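Local coordinates for MHC class I-like protein MILL2 (Mus musculus, PDB 6A97), which binds heparan sulfate proteoglycans on the surface of fibroblasts, as a GPI-anchored member of the MHC class I family, at residues I266-L269 against Q275-C278; L148-D153 against T166-A171; A80-N85 against L186-A191. One frame throughout, in Å; residues are numbered along the deposited sequence.

In the fold
Interactions 2 and 3 belong to the MHC-type platform formed by the alpha-1 and alpha-2 regions, whereas interaction 1 lies in the immunoglobulin-like alpha-3 domain, on the opposite side of the chain's centre. Interaction 1 is separated from interaction 2 by about 53 Å and from interaction 3 by about 48 Å, centre to centre, and touches neither. Within the platform, interaction 2 packs the edge strand against the break between helices 158-167 and 171-193. Interaction 3 then joins the far part of helix 171-193 to helix 75-96 across the groove; the centres of interactions 2 and 3 are about 28 Å apart and their nearest atoms about 18 Å. A sulfate ion sits beside interaction 1, where a second subunit also binds it.

Interaction 1: residues I266-L269 against Q275-C278; sequences IRVL and QFSC. With SO4 (sulfate ion), chain E.
F276 meets I266 and V268 and carries the whole contact from its side, just after Q275, whose side chain turns aside to hydrogen-bond Q237. The CG of F276 stands anti to its own carbonyl carbon (chi1 -67°), which sends the ring across the interior toward the strand opposite. V268 lays CG1 over one face of this ring, 3.7 Å from the centroid and 21° off the ring normal, a CH-pi contact. The methyl lies toward the rim, at 3.5 Å from both F276 CE1 and F276 CZ, and the valine and phenylalanine side chains run alongside each other, pointing opposite ways. I266 reaches the same ring obliquely through the end of its chain, CD1 lying 3.6 Å from F276 CD2; the chain is extended beyond CG1 (chi2 176°), which gives the methyl its reach.

No hydrogen bond joins the segments, as suits strands of opposite sheets in the immunoglobulin C1-set sandwich: I266 and V268 pair with strand 217-226, F276 and S277 with the other sheet. The CA atoms of V268 and F276 are 9.1 Å apart, and L219 and W235 help enclose the ring.

Beyond F276, S277 points its hydroxyl to the other side of its strand, where it bonds T290. C278 turns back inward and forms the intersheet disulfide with C221. On the outer side of strand 260-268, R267 N donates to sulfate O1 (3.0 Å), an ion also held by R61, E62 and T63 of the second subunit; the guanidinium of R267 is modelled too close to the sulfate for its placement to be certain.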
loop_
_atom_site.group_PDB
_atom_site.type_symbol
_atom_site.label_atom_id
_atom_site.label_comp_id
_atom_site.label_asym_id
_atom_site.label_seq_id
_atom_site.Cartn_x
_atom_site.Cartn_y
_atom_site.Cartn_z
ATOM N N ILE A 266 -9.734 5.548 -9.502
ATOM C CA ILE A 266 -9.853 6.999 -9.400
ATOM C C ILE A 266 -10.612 7.522 -10.607
ATOM O O ILE A 266 -10.704 6.842 -11.630
ATOM C CB ILE A 266 -8.481 7.707 -9.335
ATOM C CG1 ILE A 266 -7.628 7.323 -10.546
ATOM C CG2 ILE A 266 -7.755 7.371 -8.031
ATOM C CD1 ILE A 266 -6.302 8.052 -10.622
ATOM N N ARG A 267 -11.152 8.730 -10.489
ATOM C CA ARG A 267 -11.817 9.371 -11.612
ATOM C C ARG A 267 -11.019 10.586 -12.051
ATOM O O ARG A 267 -10.635 11.419 -11.232
ATOM C CB ARG A 267 -13.249 9.766 -11.249
ATOM C CG ARG A 267 -14.164 8.572 -11.060
ATOM C CD ARG A 267 -14.995 8.706 -9.804
ATOM N NE ARG A 267 -15.075 7.438 -9.086
ATOM C CZ ARG A 267 -14.138 6.996 -8.251
ATOM N NH1 ARG A 267 -13.051 7.720 -8.027
ATOM N NH2 ARG A 267 -14.288 5.832 -7.641
ATOM N N VAL A 268 -10.749 10.666 -13.349
ATOM C CA VAL A 268 -10.009 11.783 -13.906
ATOM C C VAL A 268 -10.792 12.343 -15.071
ATOM O O VAL A 268 -11.800 11.766 -15.480
ATOM C CB VAL A 268 -8.600 11.363 -14.370
ATOM C CG1 VAL A 268 -7.884 10.626 -13.258
ATOM C CG2 VAL A 268 -8.683 10.492 -15.620
ATOM N N LEU A 269 -10.333 13.473 -15.597
ATOM C CA LEU A 269 -10.956 14.087 -16.759
ATOM C C LEU A 269 -10.421 13.461 -18.044
ATOM O O LEU A 269 -9.268 13.029 -18.090
ATOM C CB LEU A 269 -10.713 15.597 -16.760
ATOM C CG LEU A 269 -11.150 16.341 -15.498
ATOM C CD1 LEU A 269 -10.745 17.804 -15.574
ATOM C CD2 LEU A 269 -12.654 16.203 -15.287
ATOM N N GLN A 275 -1.136 11.100 -17.417
ATOM C CA GLN A 275 -0.545 11.692 -16.219
ATOM C C GLN A 275 -0.515 10.737 -15.030
ATOM O O GLN A 275 0.172 10.995 -14.042
ATOM C CB GLN A 275 -1.311 12.954 -15.817
ATOM C CG GLN A 275 -1.337 14.045 -16.870
ATOM C CD GLN A 275 -2.124 15.259 -16.417
ATOM O OE1 GLN A 275 -2.028 15.680 -15.263
ATOM N NE2 GLN A 275 -2.909 15.826 -17.323
ATOM N N PHE A 276 -1.257 9.637 -15.116
ATOM C CA PHE A 276 -1.466 8.787 -13.945
ATOM C C PHE A 276 -0.814 7.413 -14.065
ATOM O O PHE A 276 -0.945 6.733 -15.082
ATOM C CB PHE A 276 -2.968 8.634 -13.681
ATOM C CG PHE A 276 -3.635 9.910 -13.248
ATOM C CD1 PHE A 276 -4.101 10.815 -14.186
ATOM C CD2 PHE A 276 -3.785 10.209 -11.902
ATOM C CE1 PHE A 276 -4.705 11.994 -13.793
ATOM C CE2 PHE A 276 -4.393 11.385 -11.502
ATOM C CZ PHE A 276 -4.851 12.280 -12.450
ATOM N N SER A 277 -0.111 7.014 -13.012
ATOM C CA SER A 277 0.518 5.699 -12.956
ATOM C C SER A 277 0.127 4.991 -11.669
ATOM O O SER A 277 -0.036 5.628 -10.630
ATOM C CB SER A 277 2.040 5.821 -13.048
ATOM O OG SER A 277 2.420 6.551 -14.201
ATOM N N CYS A 278 -0.029 3.673 -11.746
ATOM C CA CYS A 278 -0.324 2.858 -10.571
ATOM C C CYS A 278 0.914 2.099 -10.116
ATOM O O CYS A 278 1.581 1.457 -10.921
ATOM C CB CYS A 278 -1.455 1.871 -10.865
ATOM S SG CYS A 278 -1.944 0.895 -9.427
HETATM S S SO4 E . -11.991 10.096 -6.878
HETATM O O1 SO4 E . -10.858 9.700 -7.707
HETATM O O2 SO4 E . -11.662 11.319 -6.153
HETATM O O3 SO4 E . -12.297 9.045 -5.916
HETATM O O4 SO4 E . -13.147 10.326 -7.735
#

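Interaction 2: residues L148-D153 against T166-A171; sequences LTWTVD and THAPRA
W150 and P169 are joined by the one hydrogen bond between the segments. The indole NE1 donates to P169 O over 2.8 Å with an N-H...O angle of 159°. The acceptor lies at the edge of the indole, close to its plane, and the donor arrives in the carbonyl plane on a lone pair. This bond satisfies the indole N-H in a buried setting and fixes the rotation of the ring against the backbone of the turn.

Apolar packing holds the same ring from other sides. A168 sets its CB over one face, 3.4 Å from the centroid of the five-membered ring and only 14° off the normal, a close CH-pi contact in which CD1 is the nearest ring atom at 3.3 Å. P169 instead uses its ring carbons at the six-membered end: CG is 3.8 Å from W150 CZ2, and the two side chains cross at about a right angle. With chi1 at -72° the indole swings to the side of its own backbone N and faces the 168-169 corner. The aromatic rings of W131 and F143 meet it edge-to-face, and V174 adds a further side chain.

The A171 methyl completes the contact, its CB 3.3 Å from the backbone oxygen L148 O. Here the two segments run antiparallel, and R170 is the N-cap of the helix that follows.

Strand 149-152 is the outermost strand of the platform sheet, and residues 168-170 separate helix 158-167 from helix 171-193. The arrangement is that of the MHC class I alpha-2 domain, whose broken helix lies across the sheet.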
loop_
_atom_site.group_PDB
_atom_site.type_symbol
_atom_site.label_atom_id
_atom_site.label_comp_id
_atom_site.label_asym_id
_atom_site.label_seq_id
_atom_site.Cartn_x
_atom_site.Cartn_y
_atom_site.Cartn_z
ATOM N N LEU A 148 -3.995 -14.309 34.061
ATOM C CA LEU A 148 -4.484 -15.694 34.014
ATOM C C LEU A 148 -5.932 -15.791 34.484
ATOM O O LEU A 148 -6.319 -16.749 35.150
ATOM C CB LEU A 148 -3.601 -16.634 34.843
ATOM C CG LEU A 148 -2.130 -16.741 34.440
ATOM C CD1 LEU A 148 -1.441 -17.826 35.254
ATOM C CD2 LEU A 148 -1.997 -17.017 32.948
ATOM N N THR A 149 -6.728 -14.792 34.123
ATOM C CA THR A 149 -8.152 -14.791 34.433
ATOM C C THR A 149 -8.917 -14.236 33.234
ATOM O O THR A 149 -8.349 -13.540 32.392
ATOM C CB THR A 149 -8.463 -13.952 35.701
ATOM O OG1 THR A 149 -7.469 -14.202 36.702
ATOM C CG2 THR A 149 -9.838 -14.291 36.268
ATOM N N TRP A 150 -10.203 -14.547 33.156
ATOM C CA TRP A 150 -11.042 -14.049 32.078
ATOM C C TRP A 150 -11.556 -12.631 32.327
ATOM O O TRP A 150 -12.052 -12.304 33.409
ATOM C CB TRP A 150 -12.215 -14.998 31.857
ATOM C CG TRP A 150 -11.802 -16.282 31.218
ATOM C CD1 TRP A 150 -11.483 -17.450 31.851
ATOM C CD2 TRP A 150 -11.652 -16.530 29.816
ATOM N NE1 TRP A 150 -11.153 -18.413 30.927
ATOM C CE2 TRP A 150 -11.246 -17.875 29.670
ATOM C CE3 TRP A 150 -11.826 -15.749 28.667
ATOM C CZ2 TRP A 150 -11.007 -18.454 28.423
ATOM C CZ3 TRP A 150 -11.591 -16.325 27.427
ATOM C CH2 TRP A 150 -11.188 -17.666 27.315
ATOM N N THR A 151 -11.435 -11.796 31.305
ATOM C CA THR A 151 -11.971 -10.446 31.346
ATOM C C THR A 151 -13.313 -10.389 30.626
ATOM O O THR A 151 -13.435 -10.876 29.502
ATOM C CB THR A 151 -11.000 -9.442 30.699
ATOM O OG1 THR A 151 -9.747 -9.476 31.390
ATOM C CG2 THR A 151 -11.569 -8.025 30.740
ATOM N N VAL A 152 -14.321 -9.807 31.269
ATOM C CA VAL A 152 -15.580 -9.528 30.581
ATOM C C VAL A 152 -15.449 -8.218 29.794
ATOM O O VAL A 152 -15.181 -7.164 30.369
ATOM C CB VAL A 152 -16.753 -9.442 31.560
ATOM C CG1 VAL A 152 -18.015 -9.008 30.835
ATOM C CG2 VAL A 152 -16.958 -10.782 32.248
ATOM N N ASP A 153 -15.635 -8.290 28.478
ATOM C CA ASP A 153 -15.314 -7.167 27.597
ATOM C C ASP A 153 -16.396 -6.089 27.484
ATOM O O ASP A 153 -16.078 -4.904 27.377
ATOM C CB ASP A 153 -14.977 -7.694 26.204
ATOM C CG ASP A 153 -13.634 -8.391 26.165
ATOM O OD1 ASP A 153 -12.696 -7.895 26.826
ATOM O OD2 ASP A 153 -13.520 -9.436 25.488
ATOM N N THR A 166 -16.037 -17.558 36.555
ATOM C CA THR A 166 -16.022 -18.907 37.119
ATOM C C THR A 166 -16.507 -19.979 36.142
ATOM O O THR A 166 -16.175 -21.153 36.296
ATOM C CB THR A 166 -16.884 -19.000 38.398
ATOM O OG1 THR A 166 -18.275 -18.969 38.052
ATOM C CG2 THR A 166 -16.564 -17.862 39.353
ATOM N N HIS A 167 -17.293 -19.582 35.145
ATOM C CA HIS A 167 -17.855 -20.547 34.201
ATOM C C HIS A 167 -17.091 -20.589 32.881
ATOM O O HIS A 167 -17.350 -21.442 32.034
ATOM C CB HIS A 167 -19.331 -20.241 33.937
ATOM C CG HIS A 167 -20.218 -20.504 35.113
ATOM N ND1 HIS A 167 -20.467 -19.558 36.083
ATOM C CD2 HIS A 167 -20.913 -21.608 35.475
ATOM C CE1 HIS A 167 -21.279 -20.068 36.993
ATOM N NE2 HIS A 167 -21.565 -21.310 36.648
ATOM N N ALA A 168 -16.156 -19.661 32.711
ATOM C CA ALA A 168 -15.301 -19.644 31.531
ATOM C C ALA A 168 -14.244 -20.747 31.656
ATOM O O ALA A 168 -13.983 -21.213 32.764
ATOM C CB ALA A 168 -14.654 -18.269 31.371
ATOM N N PRO A 169 -13.644 -21.177 30.524
ATOM C CA PRO A 169 -12.627 -22.242 30.526
ATOM C C PRO A 169 -11.587 -22.105 31.642
ATOM O O PRO A 169 -11.010 -21.030 31.809
ATOM C CB PRO A 169 -11.966 -22.086 29.155
ATOM C CG PRO A 169 -13.066 -21.590 28.282
ATOM C CD PRO A 169 -13.933 -20.707 29.155
ATOM N N ARG A 170 -11.368 -23.183 32.393
ATOM C CA ARG A 170 -10.461 -23.165 33.540
ATOM C C ARG A 170 -9.082 -22.645 33.156
ATOM O O ARG A 170 -8.508 -23.058 32.147
ATOM C CB ARG A 170 -10.346 -24.559 34.162
ATOM C CG ARG A 170 -11.605 -25.012 34.889
ATOM C CD ARG A 170 -11.297 -25.972 36.033
ATOM N NE ARG A 170 -10.883 -27.296 35.574
ATOM C CZ ARG A 170 -9.632 -27.744 35.623
ATOM N NH1 ARG A 170 -8.673 -26.970 36.109
ATOM N NH2 ARG A 170 -9.340 -28.964 35.187
ATOM N N ALA A 171 -8.564 -21.734 33.971
ATOM C CA ALA A 171 -7.335 -21.012 33.656
ATOM C C ALA A 171 -6.131 -21.930 33.453
ATOM O O ALA A 171 -5.283 -21.666 32.601
ATOM C CB ALA A 171 -7.032 -19.992 34.751
#

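Interaction 3: residues A80-N85 against L186-A191; sequences ARETNN and LQRYLA
E82 and R188 meet in a side-on salt bridge across the groove between helices 75-96 and 171-193. R188 NE donates to E82 OE1 (2.8 Å, 164°) and R188 NH2 to E82 OE2 (3.0 Å), each on the syn lone pair, with carboxylate and guanidinium planes only 11° apart. The arginine chain bends at chi3 (60°) to turn this edge to the acid.

OE2 has further donors. N85 ND2 approaches from above the carboxylate plane at 3.1 Å from E82 OE2, and a water gives it a third bond. That water also donates to E82 O, and accepts from Y189 OH at 2.6 Å, linking the tyrosine hydroxyl to the opposite helix. OE1 receives in addition a weak, long bond from R81 NE. R188 NH1 is taken up by H185, and N85 OD1 has a weak bond from K88.

The two helices run nearly antiparallel, their axes 12.4 Å apart here, as the walls of an MHC class I groove. With two arginines and an amide gathered round one buried carboxylate, E82 is probably held ionised, tying the walls together across the groove.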
loop_
_atom_site.group_PDB
_atom_site.type_symbol
_atom_site.label_atom_id
_atom_site.label_comp_id
_atom_site.label_asym_id
_atom_site.label_seq_id
_atom_site.Cartn_x
_atom_site.Cartn_y
_atom_site.Cartn_z
ATOM N N ALA A 80 -4.166 -36.738 6.382
ATOM C CA ALA A 80 -4.676 -37.862 7.160
ATOM C C ALA A 80 -4.298 -37.690 8.632
ATOM O O ALA A 80 -5.149 -37.763 9.517
ATOM C CB ALA A 80 -4.139 -39.173 6.616
ATOM N N ARG A 81 -3.018 -37.428 8.874
ATOM C CA ARG A 81 -2.510 -37.243 10.224
ATOM C C ARG A 81 -3.124 -36.032 10.910
ATOM O O ARG A 81 -3.628 -36.127 12.028
ATOM C CB ARG A 81 -0.987 -37.102 10.202
ATOM C CG ARG A 81 -0.377 -36.803 11.569
ATOM C CD ARG A 81 1.144 -36.754 11.525
ATOM N NE ARG A 81 1.635 -35.749 10.585
ATOM C CZ ARG A 81 2.117 -36.029 9.377
ATOM N NH1 ARG A 81 2.179 -37.288 8.962
ATOM N NH2 ARG A 81 2.540 -35.053 8.585
ATOM N N GLU A 82 -3.094 -34.890 10.236
ATOM C CA GLU A 82 -3.449 -33.651 10.903
ATOM C C GLU A 82 -4.954 -33.447 11.027
ATOM O O GLU A 82 -5.395 -32.753 11.936
ATOM C CB GLU A 82 -2.803 -32.455 10.195
ATOM C CG GLU A 82 -1.274 -32.442 10.296
ATOM C CD GLU A 82 -0.749 -32.460 11.735
ATOM O OE1 GLU A 82 0.444 -32.777 11.921
ATOM O OE2 GLU A 82 -1.508 -32.144 12.677
ATOM N N THR A 83 -5.751 -34.050 10.146
ATOM C CA THR A 83 -7.199 -34.008 10.353
ATOM C C THR A 83 -7.580 -34.919 11.522
ATOM O O THR A 83 -8.491 -34.612 12.290
ATOM C CB THR A 83 -7.998 -34.423 9.105
ATOM O OG1 THR A 83 -7.557 -35.710 8.665
ATOM C CG2 THR A 83 -7.831 -33.394 7.979
ATOM N N ASN A 84 -6.873 -36.032 11.671
ATOM C CA ASN A 84 -7.088 -36.870 12.842
ATOM C C ASN A 84 -6.691 -36.137 14.133
ATOM O O ASN A 84 -7.430 -36.174 15.110
ATOM C CB ASN A 84 -6.325 -38.183 12.722
ATOM C CG ASN A 84 -6.548 -39.087 13.919
ATOM O OD1 ASN A 84 -7.620 -39.683 14.083
ATOM N ND2 ASN A 84 -5.535 -39.191 14.768
ATOM N N ASN A 85 -5.538 -35.469 14.127
ATOM C CA ASN A 85 -5.134 -34.616 15.253
ATOM C C ASN A 85 -6.144 -33.513 15.546
ATOM O O ASN A 85 -6.369 -33.146 16.702
ATOM C CB ASN A 85 -3.765 -33.977 14.995
ATOM C CG ASN A 85 -2.629 -34.968 15.107
ATOM O OD1 ASN A 85 -2.780 -36.036 15.703
ATOM N ND2 ASN A 85 -1.476 -34.615 14.547
ATOM N N LEU A 186 1.776 -25.562 16.109
ATOM C CA LEU A 186 2.285 -24.592 15.145
ATOM C C LEU A 186 3.625 -25.037 14.575
ATOM O O LEU A 186 3.859 -24.942 13.372
ATOM C CB LEU A 186 2.425 -23.209 15.790
ATOM C CG LEU A 186 3.087 -22.124 14.936
ATOM C CD1 LEU A 186 2.429 -22.004 13.557
ATOM C CD2 LEU A 186 3.060 -20.774 15.661
ATOM N N GLN A 187 4.494 -25.535 15.447
ATOM C CA GLN A 187 5.808 -26.002 15.027
ATOM C C GLN A 187 5.684 -27.178 14.067
ATOM O O GLN A 187 6.380 -27.244 13.054
ATOM C CB GLN A 187 6.652 -26.398 16.240
ATOM C CG GLN A 187 8.143 -26.288 15.995
ATOM C CD GLN A 187 8.539 -24.916 15.483
ATOM O OE1 GLN A 187 8.380 -23.912 16.178
ATOM N NE2 GLN A 187 9.050 -24.866 14.260
ATOM N N ARG A 188 4.788 -28.104 14.391
ATOM C CA ARG A 188 4.570 -29.269 13.548
ATOM C C ARG A 188 3.974 -28.844 12.204
ATOM O O ARG A 188 4.370 -29.356 11.159
ATOM C CB ARG A 188 3.667 -30.277 14.260
ATOM C CG ARG A 188 3.738 -31.688 13.700
ATOM C CD ARG A 188 2.839 -32.643 14.478
ATOM N NE ARG A 188 1.438 -32.230 14.447
ATOM C CZ ARG A 188 0.785 -31.720 15.486
ATOM N NH1 ARG A 188 1.402 -31.564 16.649
ATOM N NH2 ARG A 188 -0.490 -31.370 15.366
ATOM N N TYR A 189 3.042 -27.891 12.232
ATOM C CA TYR A 189 2.442 -27.365 11.004
ATOM C C TYR A 189 3.469 -26.672 10.110
ATOM O O TYR A 189 3.468 -26.858 8.893
ATOM C CB TYR A 189 1.318 -26.373 11.314
ATOM C CG TYR A 189 0.081 -26.955 11.960
ATOM C CD1 TYR A 189 -0.157 -28.323 11.966
ATOM C CD2 TYR A 189 -0.862 -26.124 12.544
ATOM C CE1 TYR A 189 -1.301 -28.848 12.557
ATOM C CE2 TYR A 189 -2.004 -26.633 13.131
ATOM C CZ TYR A 189 -2.223 -27.994 13.136
ATOM O OH TYR A 189 -3.369 -28.484 13.727
ATOM N N LEU A 190 4.326 -25.857 10.717
ATOM C CA LEU A 190 5.315 -25.086 9.966
ATOM C C LEU A 190 6.296 -25.985 9.224
ATOM O O LEU A 190 6.746 -25.654 8.126
ATOM C CB LEU A 190 6.075 -24.139 10.897
ATOM C CG LEU A 190 5.311 -22.888 11.325
ATOM C CD1 LEU A 190 6.093 -22.093 12.367
ATOM C CD2 LEU A 190 4.990 -22.028 10.107
ATOM N N ALA A 191 6.622 -27.125 9.825
ATOM C CA ALA A 191 7.507 -28.094 9.187
ATOM C C ALA A 191 6.856 -28.685 7.936
ATOM O O ALA A 191 7.482 -28.771 6.880
ATOM C CB ALA A 191 7.880 -29.194 10.167
HETATM O O HOH W 1 -3.965 -31.000 13.393
#